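Local structure of UDP-glucose 6-dehydrogenase (Pyrobaculum islandicum, 3VTF) at residues 420-425 and 435-440. The protein probably oxidises UDP-glucose to UDP-glucuronate, reducing two molecules of NAD(+) in the process. Sequence-based numbering, arbitrary orientation.
Sequences GKVVVD and AKIYEG
Val423 and Tyr438 pair in parallel register where strands 422-425 and 437-440 run side by side, their axes 13° apart; these are the last two strands of the six-stranded parallel sheet in the Rossmann-like UDP-binding domain, and 437-440 is its outermost strand in this chain. The hydrogen bonds alternate as parallel pairing requires: Val423 N gives to Ile437 O, and Val423 O accepts from Glu439 N at 2.8 Å, while Ile437 N reaches Lys421 O and Asp425 N reaches Glu439 O. At the entry, Lys421 O also takes a weak bond from Lys436 N.

Side chains split between two faces. On one, Val422 and Ile437 lie alongside each other (Val422 CG1 to Ile437 CB 4.2 Å) and Val424 CG2 meets Glu439 CB, with Leu324 of helix 304-328 packing on both valines. The carboxylate of Glu439 turns away to salt bridges with Arg327 and Lys250. On the other, Val423 CG2 meets Ala435 CB, from the loop just before strand 437-440, at 3.5 Å.

Farther along that face, Tyr438 CG is anti to the backbone N (chi1 179°), a setting that carries the ring along the strand to Asp425. There Tyr438 OH donates to Asp425 OD2 at 2.5 Å; this oxygen lies at the ring edge in its plane and is met on its anti side, 21° out of the carboxylate plane. Val429 N also binds Asp425 OD2, and Arg427 N binds OD1, so the two carboxylate oxygens also hold backbone N-H groups just past the strand end, one of them in Arg427, a residue that binds UDP-glucose. Tyr438 OH is hydrogen-bonded with Trp443 NE1 as well. A phenylalanine in place of Tyr438 would probably cost Asp425 OD2 one of its donors and leave Trp443 NE1 without its hydroxyl partner. Asp425 CB also touches the tyrosine, 3.5 Å from Tyr438 CE1.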
ATOM      1  N   GLY A 420     -30.863 -14.435 -15.840  1.00 28.34           N
ATOM      2  CA  GLY A 420     -31.705 -15.345 -15.111  1.00 26.44           C
ATOM      3  C   GLY A 420     -30.953 -16.124 -14.063  1.00 32.92           C
ATOM      4  O   GLY A 420     -31.527 -16.942 -13.376  1.00 28.56           O
ATOM      5  N   LYS A 421     -29.664 -15.861 -13.918  1.00 30.09           N
ATOM      6  CA  LYS A 421     -28.894 -16.680 -12.967  1.00 32.80           C
ATOM      7  C   LYS A 421     -28.656 -15.891 -11.671  1.00 30.21           C
ATOM      8  O   LYS A 421     -28.796 -14.671 -11.638  1.00 27.93           O
ATOM      9  CB  LYS A 421     -27.570 -17.109 -13.587  1.00 33.43           C
ATOM     10  CG  LYS A 421     -27.718 -18.055 -14.810  1.00 35.10           C
ATOM     11  CD  LYS A 421     -28.367 -19.385 -14.487  1.00 34.98           C
ATOM     12  CE  LYS A 421     -28.732 -20.071 -15.775  1.00 44.45           C
ATOM     13  NZ  LYS A 421     -29.328 -21.370 -15.380  1.00 35.51           N
ATOM     14  N   VAL A 422     -28.308 -16.608 -10.614  1.00 27.98           N
ATOM     15  CA  VAL A 422     -27.877 -16.011  -9.347  1.00 27.69           C
ATOM     16  C   VAL A 422     -26.339 -16.079  -9.359  1.00 28.36           C
ATOM     17  O   VAL A 422     -25.791 -17.162  -9.466  1.00 25.91           O
ATOM     18  CB  VAL A 422     -28.416 -16.811  -8.155  1.00 30.60           C
ATOM     19  CG1 VAL A 422     -27.865 -16.177  -6.850  1.00 31.98           C
ATOM     20  CG2 VAL A 422     -29.973 -16.788  -8.222  1.00 31.03           C
ATOM     21  N   VAL A 423     -25.666 -14.919  -9.338  1.00 25.18           N
ATOM     22  CA  VAL A 423     -24.248 -14.895  -9.530  1.00 24.43           C
ATOM     23  C   VAL A 423     -23.670 -14.180  -8.312  1.00 25.96           C
ATOM     24  O   VAL A 423     -24.073 -13.041  -7.989  1.00 27.81           O
ATOM     25  CB  VAL A 423     -23.872 -14.088 -10.771  1.00 23.37           C
ATOM     26  CG1 VAL A 423     -22.354 -13.909 -10.937  1.00 27.46           C
ATOM     27  CG2 VAL A 423     -24.480 -14.712 -12.022  1.00 22.89           C
ATOM     28  N   VAL A 424     -22.662 -14.817  -7.720  1.00 27.93           N
ATOM     29  CA  VAL A 424     -21.802 -14.171  -6.682  1.00 23.65           C
ATOM     30  C   VAL A 424     -20.493 -13.966  -7.437  1.00 23.66           C
ATOM     31  O   VAL A 424     -19.835 -14.953  -7.836  1.00 23.99           O
ATOM     32  CB  VAL A 424     -21.647 -15.089  -5.459  1.00 24.24           C
ATOM     33  CG1 VAL A 424     -20.546 -14.582  -4.544  1.00 23.39           C
ATOM     34  CG2 VAL A 424     -22.987 -15.181  -4.673  1.00 24.71           C
ATOM     35  N   ASP A 425     -20.174 -12.713  -7.712  1.00 22.32           N
ATOM     36  CA  ASP A 425     -19.024 -12.384  -8.548  1.00 23.89           C
ATOM     37  C   ASP A 425     -17.782 -12.162  -7.675  1.00 25.15           C
ATOM     38  O   ASP A 425     -17.708 -11.173  -6.849  1.00 23.14           O
ATOM     39  CB  ASP A 425     -19.326 -11.082  -9.280  1.00 22.82           C
ATOM     40  CG  ASP A 425     -18.262 -10.696 -10.261  1.00 23.12           C
ATOM     41  OD1 ASP A 425     -17.234 -11.396 -10.355  1.00 25.84           O
ATOM     42  OD2 ASP A 425     -18.431  -9.667 -10.956  1.00 22.41           O
ATOM     43  N   ALA A 435     -27.281 -10.614 -14.583  1.00 28.73           N
ATOM     44  CA  ALA A 435     -27.853 -11.746 -13.813  1.00 28.43           C
ATOM     45  C   ALA A 435     -29.161 -11.407 -13.150  1.00 25.50           C
ATOM     46  O   ALA A 435     -29.388 -10.241 -12.893  1.00 27.07           O
ATOM     47  CB  ALA A 435     -26.857 -12.180 -12.749  1.00 24.56           C
ATOM     48  N   LYS A 436     -29.979 -12.397 -12.801  1.00 27.23           N
ATOM     49  CA  LYS A 436     -31.207 -12.090 -11.992  1.00 30.27           C
ATOM     50  C   LYS A 436     -30.843 -11.514 -10.620  1.00 29.88           C
ATOM     51  O   LYS A 436     -31.440 -10.567 -10.121  1.00 26.98           O
ATOM     52  CB  LYS A 436     -32.010 -13.374 -11.762  1.00 29.03           C
ATOM     53  CG  LYS A 436     -33.291 -13.112 -10.908  1.00 32.84           C
ATOM     54  CD  LYS A 436     -34.176 -14.372 -10.760  1.00 38.43           C
ATOM     55  CE  LYS A 436     -33.615 -15.446  -9.856  1.00 48.90           C
ATOM     56  NZ  LYS A 436     -32.969 -16.599 -10.560  1.00 60.09           N
ATOM     57  N   ILE A 437     -29.872 -12.158  -9.966  1.00 29.28           N
ATOM     58  CA  ILE A 437     -29.346 -11.620  -8.676  1.00 26.95           C
ATOM     59  C   ILE A 437     -27.780 -11.502  -8.877  1.00 26.68           C
ATOM     60  O   ILE A 437     -27.154 -12.467  -9.280  1.00 27.54           O
ATOM     61  CB  ILE A 437     -29.750 -12.519  -7.513  1.00 29.47           C
ATOM     62  CG1 ILE A 437     -31.295 -12.436  -7.229  1.00 36.12           C
ATOM     63  CG2 ILE A 437     -29.049 -12.081  -6.236  1.00 36.21           C
ATOM     64  CD1 ILE A 437     -31.815 -13.555  -6.301  1.00 32.40           C
ATOM     65  N   TYR A 438     -27.225 -10.299  -8.730  1.00 23.22           N
ATOM     66  CA  TYR A 438     -25.804 -10.076  -8.817  1.00 25.14           C
ATOM     67  C   TYR A 438     -25.320  -9.705  -7.399  1.00 28.16           C
ATOM     68  O   TYR A 438     -25.743  -8.655  -6.865  1.00 24.65           O
ATOM     69  CB  TYR A 438     -25.545  -8.953  -9.798  1.00 25.10           C
ATOM     70  CG  TYR A 438     -24.057  -8.640  -9.919  1.00 25.48           C
ATOM     71  CD1 TYR A 438     -23.196  -9.479 -10.662  1.00 23.31           C
ATOM     72  CD2 TYR A 438     -23.516  -7.548  -9.224  1.00 22.47           C
ATOM     73  CE1 TYR A 438     -21.842  -9.211 -10.741  1.00 22.69           C
ATOM     74  CE2 TYR A 438     -22.135  -7.304  -9.259  1.00 23.14           C
ATOM     75  CZ  TYR A 438     -21.327  -8.131 -10.084  1.00 22.51           C
ATOM     76  OH  TYR A 438     -19.957  -7.866 -10.124  1.00 21.77           O
ATOM     77  N   GLU A 439     -24.438 -10.528  -6.801  1.00 23.48           N
ATOM     78  CA  GLU A 439     -23.800 -10.136  -5.567  1.00 26.01           C
ATOM     79  C   GLU A 439     -22.266 -10.001  -5.812  1.00 24.62           C
ATOM     80  O   GLU A 439     -21.625 -10.980  -5.981  1.00 23.51           O
ATOM     81  CB  GLU A 439     -24.032 -11.221  -4.562  1.00 23.13           C
ATOM     82  CG  GLU A 439     -25.449 -11.312  -4.023  1.00 28.16           C
ATOM     83  CD  GLU A 439     -25.786 -10.237  -3.013  1.00 32.81           C
ATOM     84  OE1 GLU A 439     -24.889  -9.417  -2.633  1.00 30.04           O
ATOM     85  OE2 GLU A 439     -26.987 -10.171  -2.640  1.00 33.44           O
ATOM     86  N   GLY A 440     -21.719  -8.809  -5.731  1.00 23.46           N
ATOM     87  CA  GLY A 440     -20.246  -8.657  -5.724  1.00 22.90           C
ATOM     88  C   GLY A 440     -19.707  -9.149  -4.382  1.00 25.04           C
ATOM     89  O   GLY A 440     -20.316  -8.932  -3.315  1.00 22.68           O
TER